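Copper-containing nitrite reductase (Hyphomicrobium denitrificans 1NES1, PDB 6TFO) probably catalyses the copper-dependent reduction of nitrite to nitric oxide, taking electrons from cytochrome c. Local coordinates at residues T187-N192 with P269-N274; I221-F226 with C263-V268. All coordinates share one frame; numbering follows the deposited sequence.

Contact 1 (T187-N192 with P269-N274); sequences TYWTFN and PNHITN. With CU (copper (II) ion), chain J.
Beside the type 1 copper site, Trp-189 on strand 187-191 turns the edge of its indole to the ring face of His-271, whose ND1 binds the copper at 2.1 Å. This edge-to-face pair has its planes at 56°, and CZ3 of Trp-189 stands over the middle of the imidazole, 3.4 Å above its plane. A histidine suits the place because one nitrogen can hold the metal while the flat face of the ring still packs on a hydrocarbon edge. A second partner of the indole is Asn-274, three residues further on: its CG lies beside the backbone N (chi1 -82°), which brings OD1 over the face of Trp-189, 3.2 Å from CD2, with the amide nearly perpendicular to the ring. In this cupredoxin domain helix segment 269-274 runs almost at right angles to strand 187-191 (93°), and Asn-274 joins the two backbones as well. Trp-189 N donates to Asn-274 O at 3.0 Å in a bent bond, the donor lying well above the carbonyl plane. Tyr-188 CA-H approaches the same oxygen, 3.2 Å from CA to Asn-274 O, while the hydroxyl of Tyr-188 bonds to Gly-333 O. At its outer end the six-membered ring of Trp-189 packs on the Asn-270 amide, and Thr-102 of a second subunit also touches this tryptophan.

Contact 2 (I221-F226 with C263-V268); sequences IHSVDF and CATPSV. With CU (copper (II) ion), chain J.
His-222 and Cys-263 meet at the copper, bound by His-222 ND1 at 2.0 Å and by Cys-263 SG at 2.1 Å; the sulfur sits in the plane of the imidazole, at its edge. His-271 and Met-276 complete the site. A chi1 of -175° swings Cys-263 SG away from its own N and toward the copper and Ser-223 N, and the sulfur receives two weak hydrogen bonds, from Ser-223 N at 3.5 Å and from Thr-265 N at 3.6 Å; such N-H groups would be expected to stabilise charge on the thiolate. This Cys-His-His-Met set is the type 1 centre of the cupredoxin fold. Beside the sulfur, Ser-223 OG accepts from Ala-264 N at 2.8 Å and donates to Thr-265 OG1 at 2.8 Å, a double role that a small hydroxyl can fill in a buried place. With alanine in place of this serine, Ala-264 N is likely to lose its acceptor and Thr-265 OG1 its donor, so that the backbone after Cys-263 is held less firmly beside the metal. Further out, Gln-240 bonds to Thr-265 OG1 and Ala-264 O, and Glu-175 holds His-222 NE2. The methyl CG2 of Thr-265 packs on CG2 of Ile-221 at 3.8 Å, while Ala-264 CB lies against CB of Asp-225, whose side chain lies close to another copper ion.

Overall arrangement
Contacts 1 and 2 lie with their centres about 10 Å apart around one copper ion in a single cupredoxin domain. Along the chain come 187-192, then 221-226, then 263-268 running into 269-274, so contact 2 falls within the sequence span of contact 1. Strand 184-191 belongs to one sheet, while strands 225-226 and 257-262 belong to another; the loop and short helix after 257-262 supply Cys-263 and His-271 to the metal. The contacts touch through the ring of His-271, whose CE1 is 3.3 Å from Ile-221 O. His-262, just before Cys-263, binds another copper, consistent with the Cys-His bridge that carries electrons from type 1 to type 2 copper in these reductases. Both contacts reach a second subunit.

Contact 1 (T187-N192 with P269-N274)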
# COMPACT_ATOMS: atom_id res chain seq x y z
N THR C 187 -28.27 7.62 14.82
CA THR C 187 -28.64 7.97 16.21
C THR C 187 -28.67 9.50 16.26
O THR C 187 -27.59 10.13 16.24
CB THR C 187 -27.72 7.32 17.24
OG1 THR C 187 -27.94 5.91 17.17
CG2 THR C 187 -27.97 7.81 18.65
N TYR C 188 -29.89 10.05 16.27
CA TYR C 188 -30.16 11.49 16.41
C TYR C 188 -30.17 11.85 17.89
O TYR C 188 -30.58 11.00 18.75
CB TYR C 188 -31.48 11.84 15.74
CG TYR C 188 -31.48 11.73 14.24
CD1 TYR C 188 -31.76 10.54 13.61
CD2 TYR C 188 -31.21 12.84 13.44
CE1 TYR C 188 -31.81 10.45 12.22
CE2 TYR C 188 -31.25 12.76 12.06
CZ TYR C 188 -31.55 11.56 11.45
OH TYR C 188 -31.54 11.47 10.09
N TRP C 189 -29.67 13.05 18.18
CA TRP C 189 -29.93 13.82 19.42
C TRP C 189 -30.86 14.99 19.07
O TRP C 189 -30.56 15.71 18.10
CB TRP C 189 -28.62 14.29 20.06
CG TRP C 189 -27.62 13.21 20.32
CD1 TRP C 189 -27.86 11.87 20.35
CD2 TRP C 189 -26.23 13.38 20.65
NE1 TRP C 189 -26.71 11.20 20.64
CE2 TRP C 189 -25.69 12.09 20.82
CE3 TRP C 189 -25.39 14.48 20.80
CZ2 TRP C 189 -24.35 11.88 21.14
CZ3 TRP C 189 -24.07 14.28 21.12
CH2 TRP C 189 -23.56 12.99 21.30
N THR C 190 -31.94 15.17 19.82
CA THR C 190 -33.04 16.10 19.45
C THR C 190 -33.58 16.85 20.66
O THR C 190 -33.40 16.41 21.82
CB THR C 190 -34.21 15.34 18.81
OG1 THR C 190 -34.81 14.54 19.83
CG2 THR C 190 -33.76 14.48 17.65
N PHE C 191 -34.26 17.96 20.37
CA PHE C 191 -35.29 18.58 21.24
C PHE C 191 -36.63 17.95 20.83
O PHE C 191 -37.04 18.11 19.66
CB PHE C 191 -35.20 20.10 21.11
CG PHE C 191 -33.89 20.72 21.52
CD1 PHE C 191 -33.57 20.88 22.85
CD2 PHE C 191 -33.03 21.23 20.58
CE1 PHE C 191 -32.39 21.51 23.23
CE2 PHE C 191 -31.85 21.87 20.94
CZ PHE C 191 -31.54 22.02 22.27
N ASN C 192 -37.22 17.14 21.73
CA ASN C 192 -38.60 16.62 21.62
C ASN C 192 -38.71 15.64 20.45
O ASN C 192 -39.80 15.54 19.85
CB ASN C 192 -39.60 17.78 21.56
CG ASN C 192 -39.67 18.48 22.90
OD1 ASN C 192 -38.75 19.19 23.29
ND2 ASN C 192 -40.70 18.18 23.66
N PRO C 269 -20.49 21.08 17.99
CA PRO C 269 -20.66 20.63 16.60
C PRO C 269 -21.32 19.24 16.51
O PRO C 269 -22.11 19.03 15.62
CB PRO C 269 -19.24 20.57 16.04
CG PRO C 269 -18.43 21.50 16.93
CD PRO C 269 -19.10 21.46 18.29
N ASN C 270 -20.97 18.34 17.45
CA ASN C 270 -21.49 16.95 17.51
C ASN C 270 -22.98 17.00 17.85
O ASN C 270 -23.79 16.40 17.11
CB ASN C 270 -20.71 16.10 18.51
CG ASN C 270 -21.07 14.63 18.51
OD1 ASN C 270 -21.84 14.16 17.66
ND2 ASN C 270 -20.52 13.88 19.45
N HIS C 271 -23.33 17.69 18.93
CA HIS C 271 -24.74 17.88 19.38
C HIS C 271 -25.56 18.51 18.24
O HIS C 271 -26.70 18.09 18.03
CB HIS C 271 -24.76 18.69 20.68
CG HIS C 271 -24.25 17.91 21.84
ND1 HIS C 271 -25.10 17.33 22.75
CD2 HIS C 271 -23.00 17.60 22.23
CE1 HIS C 271 -24.39 16.69 23.66
NE2 HIS C 271 -23.10 16.86 23.37
N ILE C 272 -24.97 19.44 17.49
CA ILE C 272 -25.70 20.13 16.38
C ILE C 272 -25.91 19.16 15.21
O ILE C 272 -27.09 18.95 14.86
CB ILE C 272 -25.02 21.45 16.00
CG1 ILE C 272 -25.20 22.49 17.11
CG2 ILE C 272 -25.53 21.96 14.65
CD1 ILE C 272 -24.33 23.71 16.94
N THR C 273 -24.85 18.54 14.67
CA THR C 273 -24.98 17.58 13.52
C THR C 273 -26.02 16.50 13.83
O THR C 273 -26.75 16.09 12.90
CB THR C 273 -23.65 16.95 13.08
OG1 THR C 273 -23.93 16.12 11.95
CG2 THR C 273 -22.97 16.12 14.15
N ASN C 274 -26.09 16.07 15.09
CA ASN C 274 -26.96 14.94 15.53
C ASN C 274 -28.42 15.37 15.55
O ASN C 274 -29.27 14.47 15.52
CB ASN C 274 -26.50 14.39 16.88
CG ASN C 274 -25.35 13.41 16.75
OD1 ASN C 274 -24.95 12.80 17.73
ND2 ASN C 274 -24.80 13.27 15.55
CU CU J . -27.00 18.09 23.33

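Contact 2 (I221-F226 with C263-V268)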
# COMPACT_ATOMS: atom_id res chain seq x y z
N ILE C 221 -25.00 14.62 28.67
CA ILE C 221 -25.48 15.95 29.14
C ILE C 221 -26.02 16.70 27.91
O ILE C 221 -25.45 16.56 26.82
CB ILE C 221 -24.33 16.69 29.87
CG1 ILE C 221 -23.87 15.97 31.14
CG2 ILE C 221 -24.72 18.14 30.17
CD1 ILE C 221 -22.56 16.47 31.72
N HIS C 222 -27.13 17.42 28.05
CA HIS C 222 -27.66 18.35 27.01
C HIS C 222 -27.94 19.73 27.62
O HIS C 222 -28.03 19.85 28.86
CB HIS C 222 -28.89 17.75 26.34
CG HIS C 222 -28.56 16.53 25.57
ND1 HIS C 222 -27.85 16.59 24.40
CD2 HIS C 222 -28.77 15.22 25.83
CE1 HIS C 222 -27.67 15.37 23.95
NE2 HIS C 222 -28.23 14.51 24.81
N SER C 223 -28.09 20.72 26.75
CA SER C 223 -28.22 22.15 27.11
C SER C 223 -28.96 22.89 26.00
O SER C 223 -29.40 22.25 25.03
CB SER C 223 -26.85 22.73 27.36
OG SER C 223 -26.07 22.69 26.17
N VAL C 224 -29.11 24.21 26.15
CA VAL C 224 -29.64 25.06 25.05
C VAL C 224 -29.05 26.46 25.16
O VAL C 224 -28.96 26.99 26.28
CB VAL C 224 -31.17 25.07 25.03
CG1 VAL C 224 -31.75 25.61 26.32
CG2 VAL C 224 -31.71 25.84 23.84
N ASP C 225 -28.59 26.97 24.02
CA ASP C 225 -28.18 28.36 23.74
C ASP C 225 -29.23 28.88 22.76
O ASP C 225 -29.41 28.22 21.72
CB ASP C 225 -26.75 28.38 23.21
CG ASP C 225 -26.28 29.66 22.52
OD1 ASP C 225 -27.04 30.63 22.54
OD2 ASP C 225 -25.14 29.65 21.96
N PHE C 226 -29.98 29.92 23.15
CA PHE C 226 -30.88 30.70 22.26
C PHE C 226 -30.16 31.96 21.79
O PHE C 226 -29.70 32.76 22.65
CB PHE C 226 -32.15 31.14 22.99
CG PHE C 226 -32.93 30.04 23.65
CD1 PHE C 226 -33.88 29.33 22.93
CD2 PHE C 226 -32.73 29.75 24.98
CE1 PHE C 226 -34.63 28.35 23.54
CE2 PHE C 226 -33.47 28.74 25.59
CZ PHE C 226 -34.42 28.05 24.87
N CYS C 263 -28.30 23.01 21.11
CA CYS C 263 -27.54 22.46 22.26
C CYS C 263 -26.15 23.12 22.31
O CYS C 263 -25.61 23.46 21.24
CB CYS C 263 -27.44 20.95 22.15
SG CYS C 263 -26.67 20.19 23.60
N ALA C 264 -25.62 23.36 23.51
CA ALA C 264 -24.30 23.98 23.73
C ALA C 264 -23.55 23.18 24.80
O ALA C 264 -22.94 23.82 25.66
CB ALA C 264 -24.45 25.42 24.11
N THR C 265 -23.65 21.85 24.74
CA THR C 265 -22.83 20.86 25.51
C THR C 265 -21.72 20.36 24.59
O THR C 265 -21.98 19.93 23.46
CB THR C 265 -23.72 19.74 26.08
OG1 THR C 265 -24.69 20.35 26.94
CG2 THR C 265 -22.93 18.70 26.86
N PRO C 266 -20.43 20.38 25.01
CA PRO C 266 -19.35 19.94 24.14
C PRO C 266 -19.46 18.45 23.79
O PRO C 266 -19.94 17.68 24.62
CB PRO C 266 -18.08 20.18 24.98
CG PRO C 266 -18.51 21.11 26.11
CD PRO C 266 -19.97 20.80 26.35
N SER C 267 -19.09 18.01 22.56
CA SER C 267 -18.75 18.82 21.40
C SER C 267 -20.04 19.43 20.85
O SER C 267 -20.98 18.67 20.48
CB SER C 267 -18.06 17.98 20.34
OG SER C 267 -17.83 18.70 19.14
N VAL C 268 -20.08 20.75 20.79
CA VAL C 268 -21.28 21.48 20.31
C VAL C 268 -21.52 21.08 18.86
O VAL C 268 -22.64 20.69 18.51
CB VAL C 268 -21.12 23.00 20.53
CG1 VAL C 268 -22.32 23.77 20.01
CG2 VAL C 268 -20.89 23.31 22.00
CU CU J . -27.00 18.09 23.33